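Local coordinates for protein flavin adenine dinucleotide synthase (Saccharomyces cerevisiae, PDB 2WSI) that catalyses the adenylation of flavin mononucleotide with ATP, releasing diphosphate and forming the coenzyme FAD, at residues K64-L72 against I202-I213; L236-F247 against N286-V294. One frame throughout, in Å; residues are numbered along the deposited sequence.

Contact 1 is buried, its centre about 6 Å from the centre of the chain, where helix 64-87, which follows strand 56-59 of the PAPS-reductase-like domain, meets helix 199-209. Contact 2 joins two loops nearer the surface, its centre about 21 Å from that of the chain. The contact centres lie 19 Å apart, yet W203 links them: the face of its six-membered ring carries the K64 side chain in contact 1, while its CE2 comes within 3.5 Å of W291 CA and its CB within 3.6 Å of F247 CZ in contact 2. Contact 1 adjoins the ligand, with C66 touching FAD and the D65 side chain about 4 Å from it; in contact 2 the L293 side chain is about 14 Å from the bound FAD.

Contact 1 (K64-L72 against I202-I213); sequences KDCQVLLLL and IWSFLLYSNEPI. With SO4 (sulfate ion), chain B.
With CG of Q67 anti to the backbone N (chi1 -167°) and the chain extended beyond it, the terminal amide reaches P212; beside it the L206 side chain drops as a knob into the hole made by K64, Q67, V68 and L71. This is helix-helix packing in the PAPS-reductase-like domain: the short segments cross at 62°, their axes 10.1 Å apart at closest approach. L206 CB meets V68 CG2, CD2 lies 3.8 Å from K64 CB, and CD1 faces the amide of Q67. Farther along, F205 is approached by V68 CG1, L71 CD1 and L72 CD2. K64 stretches over W203, placing CD 3.5 Å above the ring plane and toward its rim, a CH-pi contact. A bend at chi4 then turns NZ to a sulfate, probably from the crystallisation liquor, 2.7 Å from O4; E299 also pairs with this ammonium. D65 OD1 lies against I202 CG1 but has its salt bridge with R166. S209 OG accepts from E211 N in an ST turn. Q67 NE2 donates to P212 O at 2.8 Å, nearly straight (169°), with P212 O almost in the plane of the Q67 amide.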
loop_
_atom_site.group_PDB
_atom_site.type_symbol
_atom_site.label_atom_id
_atom_site.label_comp_id
_atom_site.label_asym_id
_atom_site.label_seq_id
_atom_site.Cartn_x
_atom_site.Cartn_y
_atom_site.Cartn_z
ATOM N N LYS A 64 0.770 -0.445 -4.561
ATOM C CA LYS A 64 1.547 0.634 -3.959
ATOM C C LYS A 64 0.777 1.273 -2.801
ATOM O O LYS A 64 1.371 1.606 -1.797
ATOM C CB LYS A 64 1.899 1.710 -4.985
ATOM C CG LYS A 64 0.684 2.413 -5.633
ATOM C CD LYS A 64 1.192 3.301 -6.827
ATOM C CE LYS A 64 0.109 4.306 -7.293
ATOM N NZ LYS A 64 -1.145 3.570 -7.561
ATOM N N ASP A 65 -0.531 1.453 -2.954
ATOM C CA ASP A 65 -1.311 2.162 -1.950
ATOM C C ASP A 65 -1.399 1.338 -0.661
ATOM O O ASP A 65 -1.156 1.851 0.441
ATOM C CB ASP A 65 -2.724 2.422 -2.447
ATOM C CG ASP A 65 -2.803 3.509 -3.525
ATOM O OD1 ASP A 65 -1.805 4.197 -3.779
ATOM O OD2 ASP A 65 -3.888 3.673 -4.120
ATOM N N CYS A 66 -1.763 0.063 -0.756
ATOM C CA CYS A 66 -1.881 -0.655 0.518
ATOM C C CYS A 66 -0.509 -1.004 1.094
ATOM O O CYS A 66 -0.371 -1.138 2.317
ATOM C CB CYS A 66 -2.808 -1.856 0.451
ATOM S SG CYS A 66 -2.302 -2.932 -0.707
ATOM N N GLN A 67 0.518 -1.066 0.254
ATOM C CA GLN A 67 1.891 -1.180 0.767
ATOM C C GLN A 67 2.342 0.071 1.552
ATOM O O GLN A 67 2.944 -0.042 2.630
ATOM C CB GLN A 67 2.914 -1.429 -0.334
ATOM C CG GLN A 67 4.261 -1.862 0.316
ATOM C CD GLN A 67 5.336 -2.192 -0.676
ATOM O OE1 GLN A 67 5.179 -1.975 -1.878
ATOM N NE2 GLN A 67 6.464 -2.698 -0.177
ATOM N N VAL A 68 2.092 1.263 1.013
ATOM C CA VAL A 68 2.424 2.469 1.765
ATOM C C VAL A 68 1.680 2.443 3.089
ATOM O O VAL A 68 2.267 2.699 4.144
ATOM C CB VAL A 68 2.105 3.770 0.978
ATOM C CG1 VAL A 68 2.078 4.982 1.939
ATOM C CG2 VAL A 68 3.149 3.965 -0.115
ATOM N N LEU A 69 0.384 2.125 3.042
ATOM C CA LEU A 69 -0.412 2.062 4.265
ATOM C C LEU A 69 0.120 1.031 5.241
ATOM O O LEU A 69 0.220 1.277 6.448
ATOM C CB LEU A 69 -1.882 1.775 3.960
ATOM C CG LEU A 69 -2.806 1.857 5.175
ATOM C CD1 LEU A 69 -2.537 3.122 6.014
ATOM C CD2 LEU A 69 -4.269 1.718 4.784
ATOM N N LEU A 70 0.490 -0.130 4.718
ATOM C CA LEU A 70 1.043 -1.170 5.584
ATOM C C LEU A 70 2.322 -0.706 6.276
ATOM O O LEU A 70 2.502 -0.933 7.473
ATOM C CB LEU A 70 1.312 -2.446 4.760
ATOM C CG LEU A 70 1.922 -3.566 5.602
ATOM C CD1 LEU A 70 1.029 -3.901 6.803
ATOM C CD2 LEU A 70 2.142 -4.821 4.725
ATOM N N LEU A 71 3.210 -0.022 5.552
ATOM C CA LEU A 71 4.404 0.532 6.189
ATOM C C LEU A 71 4.020 1.532 7.284
ATOM O O LEU A 71 4.564 1.477 8.371
ATOM C CB LEU A 71 5.342 1.207 5.181
ATOM C CG LEU A 71 5.895 0.366 4.036
ATOM C CD1 LEU A 71 6.748 1.247 3.114
ATOM C CD2 LEU A 71 6.699 -0.825 4.558
ATOM N N LEU A 72 3.078 2.435 7.006
ATOM C CA LEU A 72 2.618 3.401 8.027
ATOM C C LEU A 72 1.955 2.707 9.227
ATOM O O LEU A 72 2.141 3.094 10.381
ATOM C CB LEU A 72 1.648 4.426 7.411
ATOM C CG LEU A 72 2.313 5.246 6.307
ATOM C CD1 LEU A 72 1.230 6.047 5.587
ATOM C CD2 LEU A 72 3.405 6.146 6.898
ATOM N N ILE A 202 2.445 9.201 -2.601
ATOM C CA ILE A 202 2.614 7.750 -2.589
ATOM C C ILE A 202 4.025 7.406 -3.111
ATOM O O ILE A 202 4.798 6.721 -2.439
ATOM C CB ILE A 202 1.516 7.062 -3.422
ATOM C CG1 ILE A 202 0.151 7.177 -2.700
ATOM C CG2 ILE A 202 1.896 5.582 -3.667
ATOM C CD1 ILE A 202 0.101 6.363 -1.347
ATOM N N TRP A 203 4.388 7.923 -4.284
ATOM C CA TRP A 203 5.689 7.583 -4.847
ATOM C C TRP A 203 6.840 8.147 -4.005
ATOM O O TRP A 203 7.869 7.495 -3.832
ATOM C CB TRP A 203 5.861 8.122 -6.267
ATOM C CG TRP A 203 4.991 7.534 -7.346
ATOM C CD1 TRP A 203 4.250 8.234 -8.249
ATOM C CD2 TRP A 203 4.812 6.142 -7.675
ATOM N NE1 TRP A 203 3.610 7.364 -9.114
ATOM C CE2 TRP A 203 3.940 6.083 -8.786
ATOM C CE3 TRP A 203 5.307 4.951 -7.151
ATOM C CZ2 TRP A 203 3.546 4.872 -9.368
ATOM C CZ3 TRP A 203 4.898 3.733 -7.741
ATOM C CH2 TRP A 203 4.024 3.717 -8.815
ATOM N N SER A 204 6.688 9.373 -3.519
ATOM C CA SER A 204 7.771 9.981 -2.761
ATOM C C SER A 204 8.080 9.126 -1.538
ATOM O O SER A 204 9.241 8.853 -1.259
ATOM C CB SER A 204 7.434 11.392 -2.298
ATOM O OG SER A 204 8.453 11.846 -1.436
ATOM N N PHE A 205 7.043 8.721 -0.803
ATOM C CA PHE A 205 7.267 7.901 0.391
ATOM C C PHE A 205 7.755 6.490 0.034
ATOM O O PHE A 205 8.701 5.971 0.628
ATOM C CB PHE A 205 5.998 7.838 1.249
ATOM C CG PHE A 205 6.198 7.102 2.544
ATOM C CD1 PHE A 205 6.901 7.685 3.584
ATOM C CD2 PHE A 205 5.732 5.798 2.701
ATOM C CE1 PHE A 205 7.106 7.018 4.781
ATOM C CE2 PHE A 205 5.929 5.117 3.893
ATOM C CZ PHE A 205 6.616 5.735 4.945
ATOM N N LEU A 206 7.135 5.861 -0.956
ATOM C CA LEU A 206 7.456 4.456 -1.242
ATOM C C LEU A 206 8.882 4.331 -1.807
ATOM O O LEU A 206 9.610 3.433 -1.444
ATOM C CB LEU A 206 6.396 3.852 -2.168
ATOM C CG LEU A 206 6.473 2.345 -2.422
ATOM C CD1 LEU A 206 6.465 1.600 -1.076
ATOM C CD2 LEU A 206 5.332 1.913 -3.316
ATOM N N LEU A 207 9.311 5.281 -2.644
ATOM C CA LEU A 207 10.676 5.265 -3.164
ATOM C C LEU A 207 11.677 5.591 -2.071
ATOM O O LEU A 207 12.712 4.934 -1.964
ATOM C CB LEU A 207 10.842 6.268 -4.323
ATOM C CG LEU A 207 10.165 5.836 -5.616
ATOM C CD1 LEU A 207 10.183 6.978 -6.673
ATOM C CD2 LEU A 207 10.801 4.541 -6.167
ATOM N N TYR A 208 11.386 6.609 -1.258
ATOM C CA TYR A 208 12.241 6.874 -0.095
ATOM C C TYR A 208 12.428 5.670 0.838
ATOM O O TYR A 208 13.513 5.507 1.426
ATOM C CB TYR A 208 11.729 8.036 0.746
ATOM C CG TYR A 208 12.708 8.353 1.883
ATOM C CD1 TYR A 208 13.885 9.048 1.622
ATOM C CD2 TYR A 208 12.463 7.936 3.191
ATOM C CE1 TYR A 208 14.806 9.339 2.638
ATOM C CE2 TYR A 208 13.390 8.219 4.237
ATOM C CZ TYR A 208 14.552 8.933 3.930
ATOM O OH TYR A 208 15.481 9.250 4.887
ATOM N N SER A 209 11.399 4.834 0.984
ATOM C CA SER A 209 11.463 3.736 1.970
ATOM C C SER A 209 12.523 2.710 1.601
ATOM O O SER A 209 13.004 1.957 2.467
ATOM C CB SER A 209 10.126 3.000 2.114
ATOM O OG SER A 209 9.830 2.202 0.973
ATOM N N ASN A 210 12.810 2.647 0.302
ATOM C CA ASN A 210 13.678 1.630 -0.297
ATOM C C ASN A 210 13.129 0.225 -0.152
ATOM O O ASN A 210 13.829 -0.735 -0.454
ATOM C CB ASN A 210 15.104 1.658 0.284
ATOM C CG ASN A 210 16.134 1.070 -0.686
ATOM O OD1 ASN A 210 15.989 1.181 -1.907
ATOM N ND2 ASN A 210 17.158 0.417 -0.146
ATOM N N GLU A 211 11.883 0.101 0.290
ATOM C CA GLU A 211 11.233 -1.224 0.376
ATOM C C GLU A 211 10.968 -1.786 -1.026
ATOM O O GLU A 211 10.843 -1.033 -1.987
ATOM C CB GLU A 211 9.922 -1.115 1.170
ATOM C CG GLU A 211 10.161 -0.928 2.671
ATOM C CD GLU A 211 10.742 -2.209 3.283
ATOM O OE1 GLU A 211 10.006 -3.217 3.369
ATOM O OE2 GLU A 211 11.935 -2.219 3.636
ATOM N N PRO A 212 10.892 -3.116 -1.148
ATOM C CA PRO A 212 10.659 -3.677 -2.479
ATOM C C PRO A 212 9.240 -3.350 -2.921
ATOM O O PRO A 212 8.340 -3.382 -2.116
ATOM C CB PRO A 212 10.814 -5.189 -2.258
ATOM C CG PRO A 212 10.537 -5.409 -0.776
ATOM C CD PRO A 212 10.871 -4.138 -0.075
ATOM N N ILE A 213 9.044 -3.045 -4.184
ATOM C CA ILE A 213 7.715 -2.698 -4.669
ATOM C C ILE A 213 7.367 -3.586 -5.865
ATOM O O ILE A 213 8.250 -4.095 -6.554
ATOM C CB ILE A 213 7.619 -1.217 -5.083
ATOM C CG1 ILE A 213 8.414 -0.956 -6.356
ATOM C CG2 ILE A 213 8.117 -0.311 -3.971
ATOM C CD1 ILE A 213 8.168 0.444 -6.918
HETATM S S SO4 B . -2.705 0.417 -7.084
HETATM O O1 SO4 B . -3.948 -0.027 -7.688
HETATM O O2 SO4 B . -2.395 -0.480 -5.976
HETATM O O3 SO4 B . -1.648 0.346 -8.093
HETATM O O4 SO4 B . -2.878 1.745 -6.507
#

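Contact 2 (L236-F247 against N286-V294); sequences LRKDSNNPALHF and NYYPGWYLV
Y288 lies between K238 and P243: NZ of K238 stands 4.0 Å from the ring centroid over one face, a cation-pi contact, and P243 CD makes a CH-pi contact over the opposite face, while L236 O sits at the ring edge. Y292 is likewise covered twice, by Y288 CD1 over the centre of one face and by L245 CD1 toward the rim of the other, with P243 O at its edge. This is loop-to-loop packing joined by a single beta bridge, R237 with Y287, and followed by the 3-10 turn 290-292. Two backbone bonds frame the bridge: Y288 N donates to L236 O at 2.9 Å, and K238 N donates to N286 O at 2.8 Å. L236 points into the turn, its CD1 3.4 Å from P289 O and its CD2 against Y292 CB and L293 CB. K238 reaches Y288 through bends at chi3 and chi4, which carry NZ back over the ring after CG has passed CE2. With an alanine at Y288, the K238 ammonium would probably be left without its aromatic partner, and a gap would be likely to open toward P243. N286 ND2 gives D239 OD2 a weak bond, their amide and carboxylate planes 53° apart. At the other end, F247 packs CZ against V294 CG1, while V294 CG2 touches H246 CD2. One water receives from H246 N and donates to A244 O and W291 O, and that same W291 O lies in the plane of the F247 ring at its edge, 3.2 Å from CE2.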
loop_
_atom_site.group_PDB
_atom_site.type_symbol
_atom_site.label_atom_id
_atom_site.label_comp_id
_atom_site.label_asym_id
_atom_site.label_seq_id
_atom_site.Cartn_x
_atom_site.Cartn_y
_atom_site.Cartn_z
ATOM N N LEU A 236 2.722 6.827 -20.290
ATOM C CA LEU A 236 4.136 6.565 -20.037
ATOM C C LEU A 236 4.832 5.911 -21.240
ATOM O O LEU A 236 6.011 5.568 -21.173
ATOM C CB LEU A 236 4.316 5.698 -18.771
ATOM C CG LEU A 236 3.760 6.379 -17.508
ATOM C CD1 LEU A 236 4.015 5.533 -16.264
ATOM C CD2 LEU A 236 4.365 7.784 -17.323
ATOM N N ARG A 237 4.104 5.745 -22.338
ATOM C CA ARG A 237 4.705 5.241 -23.575
ATOM C C ARG A 237 5.846 6.181 -23.997
ATOM O O ARG A 237 5.643 7.374 -24.160
ATOM C CB ARG A 237 3.637 5.154 -24.655
ATOM C CG ARG A 237 3.949 4.242 -25.821
ATOM C CD ARG A 237 2.659 3.876 -26.560
ATOM N NE ARG A 237 1.996 5.039 -27.161
ATOM C CZ ARG A 237 0.968 5.709 -26.626
ATOM N NH1 ARG A 237 0.434 5.354 -25.453
ATOM N NH2 ARG A 237 0.457 6.751 -27.276
ATOM N N LYS A 238 7.049 5.645 -24.157
ATOM C CA LYS A 238 8.235 6.489 -24.292
ATOM C C LYS A 238 8.288 7.290 -25.591
ATOM O O LYS A 238 8.722 8.439 -25.593
ATOM C CB LYS A 238 9.498 5.651 -24.174
ATOM C CG LYS A 238 9.799 5.196 -22.770
ATOM C CD LYS A 238 10.787 4.057 -22.786
ATOM C CE LYS A 238 11.753 4.166 -21.625
ATOM N NZ LYS A 238 12.628 5.366 -21.774
ATOM N N ASP A 239 7.857 6.693 -26.693
ATOM C CA ASP A 239 7.999 7.360 -27.986
ATOM C C ASP A 239 6.992 8.498 -28.173
ATOM O O ASP A 239 7.015 9.182 -29.191
ATOM C CB ASP A 239 7.916 6.356 -29.145
ATOM C CG ASP A 239 6.706 5.440 -29.058
ATOM O OD1 ASP A 239 5.615 5.906 -28.641
ATOM O OD2 ASP A 239 6.847 4.250 -29.429
ATOM N N SER A 240 6.127 8.716 -27.185
ATOM C CA SER A 240 5.099 9.747 -27.301
ATOM C C SER A 240 4.908 10.563 -26.015
ATOM O O SER A 240 3.970 11.356 -25.912
ATOM C CB SER A 240 3.777 9.112 -27.734
ATOM O OG SER A 240 3.532 7.895 -27.046
ATOM N N ASN A 241 5.794 10.363 -25.041
ATOM C CA ASN A 241 5.777 11.141 -23.802
ATOM C C ASN A 241 7.197 11.261 -23.253
ATOM O O ASN A 241 8.001 10.362 -23.430
ATOM C CB ASN A 241 4.909 10.474 -22.742
ATOM C CG ASN A 241 3.483 10.253 -23.192
ATOM O OD1 ASN A 241 2.615 11.105 -22.978
ATOM N ND2 ASN A 241 3.215 9.078 -23.772
ATOM N N ASN A 242 7.500 12.370 -22.587
ATOM C CA ASN A 242 8.818 12.558 -21.982
ATOM C C ASN A 242 8.701 13.194 -20.594
ATOM O O ASN A 242 9.121 14.334 -20.385
ATOM C CB ASN A 242 9.703 13.425 -22.881
ATOM C CG ASN A 242 10.072 12.733 -24.180
ATOM O OD1 ASN A 242 10.827 11.756 -24.181
ATOM N ND2 ASN A 242 9.543 13.232 -25.294
ATOM N N PRO A 243 8.135 12.453 -19.630
ATOM C CA PRO A 243 7.939 13.058 -18.307
ATOM C C PRO A 243 9.241 13.209 -17.521
ATOM O O PRO A 243 10.154 12.392 -17.633
ATOM C CB PRO A 243 6.987 12.081 -17.616
ATOM C CG PRO A 243 7.294 10.761 -18.227
ATOM C CD PRO A 243 7.747 11.031 -19.659
ATOM N N ALA A 244 9.318 14.262 -16.723
ATOM C CA ALA A 244 10.459 14.465 -15.837
ATOM C C ALA A 244 10.362 13.533 -14.627
ATOM O O ALA A 244 9.267 13.150 -14.220
ATOM C CB ALA A 244 10.488 15.906 -15.376
ATOM N N LEU A 245 11.498 13.182 -14.046
ATOM C CA LEU A 245 11.490 12.462 -12.775
ATOM C C LEU A 245 11.391 13.471 -11.647
ATOM O O LEU A 245 12.179 14.422 -11.577
ATOM C CB LEU A 245 12.744 11.618 -12.612
ATOM C CG LEU A 245 12.869 10.807 -11.319
ATOM C CD1 LEU A 245 11.717 9.796 -11.180
ATOM C CD2 LEU A 245 14.199 10.095 -11.304
ATOM N N HIS A 246 10.413 13.280 -10.771
ATOM C CA HIS A 246 10.202 14.224 -9.676
ATOM C C HIS A 246 10.701 13.710 -8.341
ATOM O O HIS A 246 10.584 14.417 -7.337
ATOM C CB HIS A 246 8.730 14.547 -9.526
ATOM C CG HIS A 246 8.178 15.320 -10.671
ATOM N ND1 HIS A 246 8.495 16.643 -10.887
ATOM C CD2 HIS A 246 7.352 14.956 -11.680
ATOM C CE1 HIS A 246 7.879 17.063 -11.979
ATOM N NE2 HIS A 246 7.177 16.060 -12.477
ATOM N N PHE A 247 11.237 12.494 -8.325
ATOM C CA PHE A 247 11.573 11.826 -7.055
ATOM C C PHE A 247 13.041 11.453 -6.981
ATOM O O PHE A 247 13.449 10.587 -6.203
ATOM C CB PHE A 247 10.697 10.578 -6.863
ATOM C CG PHE A 247 9.230 10.867 -7.018
ATOM C CD1 PHE A 247 8.556 11.579 -6.047
ATOM C CD2 PHE A 247 8.543 10.481 -8.180
ATOM C CE1 PHE A 247 7.207 11.893 -6.205
ATOM C CE2 PHE A 247 7.180 10.772 -8.341
ATOM C CZ PHE A 247 6.519 11.491 -7.345
ATOM N N ASN A 286 8.668 -0.297 -23.883
ATOM C CA ASN A 286 8.382 1.036 -24.402
ATOM C C ASN A 286 7.687 1.952 -23.389
ATOM O O ASN A 286 7.021 2.912 -23.787
ATOM C CB ASN A 286 7.512 0.940 -25.661
ATOM C CG ASN A 286 7.369 2.293 -26.393
ATOM O OD1 ASN A 286 8.305 3.098 -26.432
ATOM N ND2 ASN A 286 6.187 2.539 -26.968
ATOM N N TYR A 287 7.823 1.657 -22.091
ATOM C CA TYR A 287 7.158 2.457 -21.050
ATOM C C TYR A 287 8.086 2.902 -19.924
ATOM O O TYR A 287 8.868 2.111 -19.402
ATOM C CB TYR A 287 5.998 1.677 -20.431
ATOM C CG TYR A 287 4.859 1.428 -21.369
ATOM C CD1 TYR A 287 3.789 2.318 -21.440
ATOM C CD2 TYR A 287 4.851 0.312 -22.205
ATOM C CE1 TYR A 287 2.721 2.107 -22.308
ATOM C CE2 TYR A 287 3.782 0.083 -23.082
ATOM C CZ TYR A 287 2.727 0.994 -23.134
ATOM O OH TYR A 287 1.663 0.783 -23.985
ATOM N N TYR A 288 7.991 4.178 -19.560
ATOM C CA TYR A 288 8.593 4.678 -18.338
ATOM C C TYR A 288 7.945 4.002 -17.124
ATOM O O TYR A 288 6.780 3.653 -17.154
ATOM C CB TYR A 288 8.389 6.184 -18.208
ATOM C CG TYR A 288 9.229 7.018 -19.162
ATOM C CD1 TYR A 288 10.472 7.506 -18.775
ATOM C CD2 TYR A 288 8.765 7.343 -20.424
ATOM C CE1 TYR A 288 11.240 8.283 -19.623
ATOM C CE2 TYR A 288 9.531 8.126 -21.292
ATOM C CZ TYR A 288 10.765 8.585 -20.886
ATOM O OH TYR A 288 11.528 9.355 -21.734
ATOM N N PRO A 289 8.715 3.827 -16.058
ATOM C CA PRO A 289 8.180 3.287 -14.799
ATOM C C PRO A 289 7.032 4.142 -14.276
ATOM O O PRO A 289 6.961 5.331 -14.576
ATOM C CB PRO A 289 9.380 3.362 -13.851
ATOM C CG PRO A 289 10.566 3.222 -14.753
ATOM C CD PRO A 289 10.178 3.941 -16.042
ATOM N N GLY A 290 6.155 3.534 -13.483
ATOM C CA GLY A 290 4.974 4.211 -12.971
ATOM C C GLY A 290 5.276 5.507 -12.239
ATOM O O GLY A 290 4.469 6.430 -12.256
ATOM N N TRP A 291 6.422 5.570 -11.572
ATOM C CA TRP A 291 6.747 6.723 -10.737
ATOM C C TRP A 291 7.124 7.951 -11.586
ATOM O O TRP A 291 7.454 9.016 -11.059
ATOM C CB TRP A 291 7.851 6.384 -9.709
ATOM C CG TRP A 291 9.092 5.688 -10.240
ATOM C CD1 TRP A 291 10.248 6.281 -10.683
ATOM C CD2 TRP A 291 9.317 4.281 -10.306
ATOM N NE1 TRP A 291 11.158 5.322 -11.068
ATOM C CE2 TRP A 291 10.616 4.086 -10.838
ATOM C CE3 TRP A 291 8.536 3.156 -9.995
ATOM C CZ2 TRP A 291 11.150 2.818 -11.058
ATOM C CZ3 TRP A 291 9.078 1.892 -10.213
ATOM C CH2 TRP A 291 10.372 1.739 -10.733
ATOM N N TYR A 292 7.042 7.795 -12.899
ATOM C CA TYR A 292 7.112 8.944 -13.815
ATOM C C TYR A 292 5.741 9.571 -14.040
ATOM O O TYR A 292 5.633 10.602 -14.717
ATOM C CB TYR A 292 7.719 8.546 -15.175
ATOM C CG TYR A 292 9.218 8.501 -15.136
ATOM C CD1 TYR A 292 9.979 9.560 -15.608
ATOM C CD2 TYR A 292 9.877 7.410 -14.590
ATOM C CE1 TYR A 292 11.372 9.524 -15.548
ATOM C CE2 TYR A 292 11.267 7.360 -14.530
ATOM C CZ TYR A 292 12.000 8.416 -15.008
ATOM O OH TYR A 292 13.361 8.349 -14.924
ATOM N N LEU A 293 4.688 8.958 -13.502
ATOM C CA LEU A 293 3.389 9.613 -13.522
ATOM C C LEU A 293 3.075 10.303 -12.180
ATOM O O LEU A 293 3.137 9.680 -11.115
ATOM C CB LEU A 293 2.286 8.638 -13.872
ATOM C CG LEU A 293 0.957 9.358 -14.067
ATOM C CD1 LEU A 293 0.818 9.735 -15.542
ATOM C CD2 LEU A 293 -0.225 8.523 -13.624
ATOM N N VAL A 294 2.756 11.599 -12.227
ATOM C CA VAL A 294 2.356 12.320 -11.009
ATOM C C VAL A 294 0.968 12.920 -11.120
ATOM O O VAL A 294 0.436 13.432 -10.144
ATOM C CB VAL A 294 3.332 13.442 -10.599
ATOM C CG1 VAL A 294 4.617 12.841 -10.040
ATOM C CG2 VAL A 294 3.613 14.430 -11.754
HETATM O O HOH W 1 -0.221 2.422 -24.838
HETATM O O HOH W 2 8.159 11.671 -11.556
#